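Local atomic coordinates of fructosyl amine: oxygen oxidoreductase (Aspergillus fumigatus, PDB entry 3DJE), a protein that oxidatively deglycates fructosyl amino acids, using FAD as cofactor and molecular oxygen as electron acceptor. Residues 135-147 and 314-326. Numbering follows the deposited sequence.
Sequences PEGVLQGDFPGWK and RALLKETMPQLAD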
loop_
_atom_site.group_PDB
_atom_site.type_symbol
_atom_site.label_atom_id
_atom_site.label_comp_id
_atom_site.label_asym_id
_atom_site.label_seq_id
_atom_site.Cartn_x
_atom_site.Cartn_y
_atom_site.Cartn_z
ATOM N N PRO A 135 -16.252 -19.055 13.647
ATOM C CA PRO A 135 -16.621 -20.293 14.330
ATOM C C PRO A 135 -15.923 -20.478 15.668
ATOM O O PRO A 135 -14.823 -19.958 15.889
ATOM C CB PRO A 135 -16.172 -21.383 13.352
ATOM C CG PRO A 135 -16.261 -20.758 12.032
ATOM C CD PRO A 135 -15.826 -19.311 12.257
ATOM N N GLU A 136 -16.556 -21.247 16.546
ATOM C CA GLU A 136 -15.985 -21.539 17.848
ATOM C C GLU A 136 -14.620 -22.191 17.674
ATOM O O GLU A 136 -14.469 -23.130 16.888
ATOM C CB GLU A 136 -16.923 -22.463 18.628
ATOM C CG GLU A 136 -16.967 -22.169 20.112
ATOM C CD GLU A 136 -18.116 -22.881 20.802
ATOM O OE1 GLU A 136 -19.191 -23.044 20.170
ATOM O OE2 GLU A 136 -17.942 -23.275 21.977
ATOM N N GLY A 137 -13.626 -21.666 18.384
ATOM C CA GLY A 137 -12.265 -22.185 18.314
ATOM C C GLY A 137 -11.305 -21.306 17.534
ATOM O O GLY A 137 -10.080 -21.504 17.592
ATOM N N VAL A 138 -11.849 -20.344 16.792
ATOM C CA VAL A 138 -11.001 -19.426 16.020
ATOM C C VAL A 138 -10.635 -18.190 16.847
ATOM O O VAL A 138 -9.476 -17.970 17.155
ATOM C CB VAL A 138 -11.645 -18.993 14.675
ATOM C CG1 VAL A 138 -10.774 -17.941 13.995
ATOM C CG2 VAL A 138 -11.851 -20.189 13.748
ATOM N N LEU A 139 -11.635 -17.392 17.211
ATOM C CA LEU A 139 -11.373 -16.177 17.966
ATOM C C LEU A 139 -11.569 -16.444 19.454
ATOM O O LEU A 139 -12.602 -16.089 20.035
ATOM C CB LEU A 139 -12.246 -15.027 17.465
ATOM C CG LEU A 139 -12.012 -14.625 16.002
ATOM C CD1 LEU A 139 -13.064 -13.601 15.573
ATOM C CD2 LEU A 139 -10.590 -14.082 15.750
ATOM N N GLN A 140 -10.544 -17.041 20.056
ATOM C CA GLN A 140 -10.605 -17.525 21.438
ATOM C C GLN A 140 -10.281 -16.459 22.480
ATOM O O GLN A 140 -10.482 -16.679 23.682
ATOM C CB GLN A 140 -9.634 -18.690 21.617
ATOM C CG GLN A 140 -9.984 -19.928 20.802
ATOM C CD GLN A 140 -9.135 -21.118 21.182
ATOM O OE1 GLN A 140 -8.711 -21.253 22.336
ATOM N NE2 GLN A 140 -8.870 -21.987 20.212
ATOM N N GLY A 141 -9.765 -15.319 22.029
ATOM C CA GLY A 141 -9.243 -14.290 22.925
ATOM C C GLY A 141 -10.288 -13.458 23.643
ATOM O O GLY A 141 -11.493 -13.582 23.387
ATOM N N ASP A 142 -9.813 -12.601 24.544
ATOM C CA ASP A 142 -10.696 -11.804 25.395
ATOM C C ASP A 142 -10.948 -10.391 24.878
ATOM O O ASP A 142 -11.730 -9.641 25.469
ATOM C CB ASP A 142 -10.153 -11.754 26.826
ATOM C CG ASP A 142 -10.272 -13.089 27.546
ATOM O OD1 ASP A 142 -11.016 -13.978 27.075
ATOM O OD2 ASP A 142 -9.603 -13.253 28.590
ATOM N N PHE A 143 -10.279 -10.024 23.781
ATOM C CA PHE A 143 -10.483 -8.718 23.143
ATOM C C PHE A 143 -10.589 -7.569 24.170
ATOM O O PHE A 143 -11.567 -6.824 24.175
ATOM C CB PHE A 143 -11.734 -8.774 22.259
ATOM C CG PHE A 143 -11.613 -9.732 21.098
ATOM C CD1 PHE A 143 -11.203 -9.272 19.843
ATOM C CD2 PHE A 143 -11.910 -11.087 21.248
ATOM C CE1 PHE A 143 -11.087 -10.150 18.751
ATOM C CE2 PHE A 143 -11.802 -11.970 20.158
ATOM C CZ PHE A 143 -11.387 -11.497 18.909
ATOM N N PRO A 144 -9.576 -7.435 25.048
ATOM C CA PRO A 144 -9.720 -6.533 26.196
ATOM C C PRO A 144 -9.837 -5.066 25.791
ATOM O O PRO A 144 -8.936 -4.510 25.156
ATOM C CB PRO A 144 -8.445 -6.776 27.012
ATOM C CG PRO A 144 -7.458 -7.328 26.044
ATOM C CD PRO A 144 -8.252 -8.080 25.003
ATOM N N GLY A 145 -10.962 -4.459 26.147
ATOM C CA GLY A 145 -11.229 -3.066 25.827
ATOM C C GLY A 145 -11.551 -2.772 24.365
ATOM O O GLY A 145 -11.741 -1.613 24.008
ATOM N N TRP A 146 -11.595 -3.798 23.510
ATOM C CA TRP A 146 -11.919 -3.567 22.090
ATOM C C TRP A 146 -13.356 -3.088 21.943
ATOM O O TRP A 146 -14.269 -3.645 22.554
ATOM C CB TRP A 146 -11.762 -4.844 21.264
ATOM C CG TRP A 146 -10.366 -5.301 21.001
ATOM C CD1 TRP A 146 -9.315 -5.339 21.886
ATOM C CD2 TRP A 146 -9.877 -5.854 19.776
ATOM N NE1 TRP A 146 -8.201 -5.868 21.274
ATOM C CE2 TRP A 146 -8.519 -6.192 19.978
ATOM C CE3 TRP A 146 -10.453 -6.080 18.514
ATOM C CZ2 TRP A 146 -7.724 -6.749 18.962
ATOM C CZ3 TRP A 146 -9.665 -6.642 17.510
ATOM C CH2 TRP A 146 -8.320 -6.963 17.735
ATOM N N LYS A 147 -13.548 -2.050 21.133
ATOM C CA LYS A 147 -14.860 -1.577 20.763
ATOM C C LYS A 147 -14.796 -1.269 19.284
ATOM O O LYS A 147 -13.817 -0.681 18.815
ATOM C CB LYS A 147 -15.206 -0.292 21.509
ATOM C CG LYS A 147 -16.637 0.157 21.291
ATOM C CD LYS A 147 -16.939 1.480 21.983
ATOM C CE LYS A 147 -18.322 1.988 21.588
ATOM N NZ LYS A 147 -18.350 2.539 20.209
ATOM N N ARG A 314 2.670 -10.980 18.637
ATOM C CA ARG A 314 2.263 -12.032 19.574
ATOM C C ARG A 314 1.320 -11.489 20.646
ATOM O O ARG A 314 0.434 -12.213 21.102
ATOM C CB ARG A 314 3.481 -12.746 20.167
ATOM C CG ARG A 314 4.366 -13.387 19.089
ATOM C CD ARG A 314 5.362 -14.371 19.651
ATOM N NE ARG A 314 6.207 -14.949 18.605
ATOM C CZ ARG A 314 5.850 -15.948 17.799
ATOM N NH1 ARG A 314 6.709 -16.390 16.889
ATOM N NH2 ARG A 314 4.642 -16.501 17.888
ATOM N N ALA A 315 1.488 -10.215 21.009
ATOM C CA ALA A 315 0.558 -9.534 21.924
ATOM C C ALA A 315 -0.846 -9.419 21.320
ATOM O O ALA A 315 -1.854 -9.655 21.997
ATOM C CB ALA A 315 1.093 -8.168 22.318
ATOM N N LEU A 316 -0.904 -9.041 20.046
ATOM C CA LEU A 316 -2.154 -8.988 19.300
ATOM C C LEU A 316 -2.814 -10.365 19.260
ATOM O O LEU A 316 -4.027 -10.492 19.479
ATOM C CB LEU A 316 -1.882 -8.497 17.873
ATOM C CG LEU A 316 -2.974 -8.701 16.808
ATOM C CD1 LEU A 316 -4.261 -7.937 17.118
ATOM C CD2 LEU A 316 -2.412 -8.315 15.454
ATOM N N LEU A 317 -2.024 -11.391 18.951
ATOM C CA LEU A 317 -2.564 -12.750 18.863
ATOM C C LEU A 317 -3.108 -13.207 20.218
ATOM O O LEU A 317 -4.123 -13.879 20.287
ATOM C CB LEU A 317 -1.517 -13.742 18.355
ATOM C CG LEU A 317 -1.132 -13.565 16.883
ATOM C CD1 LEU A 317 0.091 -14.405 16.545
ATOM C CD2 LEU A 317 -2.325 -13.915 15.975
ATOM N N LYS A 318 -2.428 -12.826 21.296
ATOM C CA LYS A 318 -2.915 -13.201 22.628
ATOM C C LYS A 318 -4.329 -12.682 22.893
ATOM O O LYS A 318 -5.127 -13.362 23.542
ATOM C CB LYS A 318 -1.951 -12.726 23.724
ATOM C CG LYS A 318 -2.289 -13.254 25.117
ATOM C CD LYS A 318 -1.479 -14.493 25.460
ATOM C CE LYS A 318 -0.055 -14.148 25.903
ATOM N NZ LYS A 318 0.776 -13.570 24.801
ATOM N N GLU A 319 -4.638 -11.493 22.368
ATOM C CA GLU A 319 -5.928 -10.840 22.577
ATOM C C GLU A 319 -7.040 -11.379 21.681
ATOM O O GLU A 319 -8.217 -11.078 21.912
ATOM C CB GLU A 319 -5.802 -9.331 22.337
ATOM C CG GLU A 319 -4.863 -8.621 23.310
ATOM C CD GLU A 319 -4.834 -7.108 23.149
ATOM O OE1 GLU A 319 -5.567 -6.543 22.302
ATOM O OE2 GLU A 319 -4.054 -6.471 23.884
ATOM N N THR A 320 -6.668 -12.176 20.675
ATOM C CA THR A 320 -7.587 -12.547 19.596
ATOM C C THR A 320 -7.598 -14.051 19.316
ATOM O O THR A 320 -8.641 -14.704 19.403
ATOM C CB THR A 320 -7.225 -11.802 18.287
ATOM O OG1 THR A 320 -5.853 -12.050 17.960
ATOM C CG2 THR A 320 -7.428 -10.308 18.453
HETATM N N MSE A 321 -6.435 -14.578 18.947
HETATM C CA MSE A 321 -6.261 -15.999 18.662
HETATM C C MSE A 321 -5.124 -16.551 19.521
HETATM O O MSE A 321 -4.056 -16.889 19.015
HETATM C CB MSE A 321 -5.969 -16.192 17.177
HETATM C CG MSE A 321 -7.134 -15.754 16.333
HETATM SE SE MSE A 321 -6.888 -16.116 14.466
HETATM C CE MSE A 321 -5.275 -15.080 14.143
ATOM N N PRO A 322 -5.339 -16.609 20.845
ATOM C CA PRO A 322 -4.227 -16.954 21.746
ATOM C C PRO A 322 -3.654 -18.353 21.495
ATOM O O PRO A 322 -2.476 -18.605 21.812
ATOM C CB PRO A 322 -4.852 -16.838 23.149
ATOM C CG PRO A 322 -6.319 -16.930 22.934
ATOM C CD PRO A 322 -6.589 -16.336 21.576
ATOM N N GLN A 323 -4.461 -19.238 20.906
ATOM C CA GLN A 323 -3.999 -20.588 20.534
ATOM C C GLN A 323 -2.856 -20.563 19.489
ATOM O O GLN A 323 -2.099 -21.535 19.337
ATOM C CB GLN A 323 -5.175 -21.459 20.075
ATOM C CG GLN A 323 -5.748 -21.146 18.668
ATOM C CD GLN A 323 -6.721 -19.973 18.628
ATOM O OE1 GLN A 323 -6.926 -19.276 19.622
ATOM N NE2 GLN A 323 -7.313 -19.741 17.456
ATOM N N LEU A 324 -2.728 -19.435 18.788
ATOM C CA LEU A 324 -1.712 -19.269 17.753
ATOM C C LEU A 324 -0.538 -18.402 18.189
ATOM O O LEU A 324 0.431 -18.253 17.446
ATOM C CB LEU A 324 -2.342 -18.680 16.473
ATOM C CG LEU A 324 -3.443 -19.496 15.786
ATOM C CD1 LEU A 324 -3.857 -18.839 14.460
ATOM C CD2 LEU A 324 -2.963 -20.937 15.542
ATOM N N ALA A 325 -0.614 -17.841 19.397
ATOM C CA ALA A 325 0.287 -16.753 19.796
ATOM C C ALA A 325 1.761 -17.146 19.919
ATOM O O ALA A 325 2.645 -16.287 19.853
ATOM C CB ALA A 325 -0.208 -16.079 21.072
ATOM N N ASP A 326 2.014 -18.443 20.082
ATOM C CA ASP A 326 3.370 -18.948 20.258
ATOM C C ASP A 326 3.880 -19.726 19.046
ATOM O O ASP A 326 4.997 -20.241 19.063
ATOM C CB ASP A 326 3.458 -19.815 21.521
ATOM C CG ASP A 326 3.269 -19.010 22.801
ATOM O OD1 ASP A 326 3.757 -17.854 22.874
ATOM O OD2 ASP A 326 2.628 -19.534 23.740
HETATM O O HOH W 1 -7.129 -13.028 25.293
HETATM O O HOH W 2 -6.169 -4.460 24.762
#
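Two main-chain hydrogen bonds join the loop 135-147 to the region where helix 307-320 gives way to loop: G141 N donates to T320 O (2.9 Å), and F143 N to E319 O (3.0 Å). Between them D142 N reaches K318 O through a water. G141 CA lies 3.5 Å from E319 O, a CA-H...O contact.

Side-chain hydrogen bonds flank these main-chain bonds. The indole NE1 of W146 gives a nearly straight bond (2.9 Å) to E319 OE1, which lies in the ring plane, while the carboxylate is turned steeply to the indole at 71°. E319 reaches it with an extended chain, its CG running past P144 CD at 3.8 Å, and a second water links its OE2, weakly, to P144 O. At the other end Q323 folds back at chi2 (-81°), bringing NE2 to V138 O (2.8 Å), and Y251 of helix 248-251 also bonds to this nitrogen. The Q323 amide stacks almost parallel on that of Q140, 7° apart, and Q140 NE2 donates to G137 O, which lies in the plane of the Q140 amide.

The contact lies at the periphery of this MSOX/MTOX-family flavoenzyme, where a type II beta turn, F143 to W146, leads into strand 147-151 of the large mixed sheet.

Apolar contacts fill the inner side. T320 CG2 meets W146 CH2 at 3.5 Å and also touches the F143 ring, whose face carries E319 O. L139 CD2 leans on CG of selenomethionine M321, and F265 of strand 263-265 packs against L139, T320 and M321.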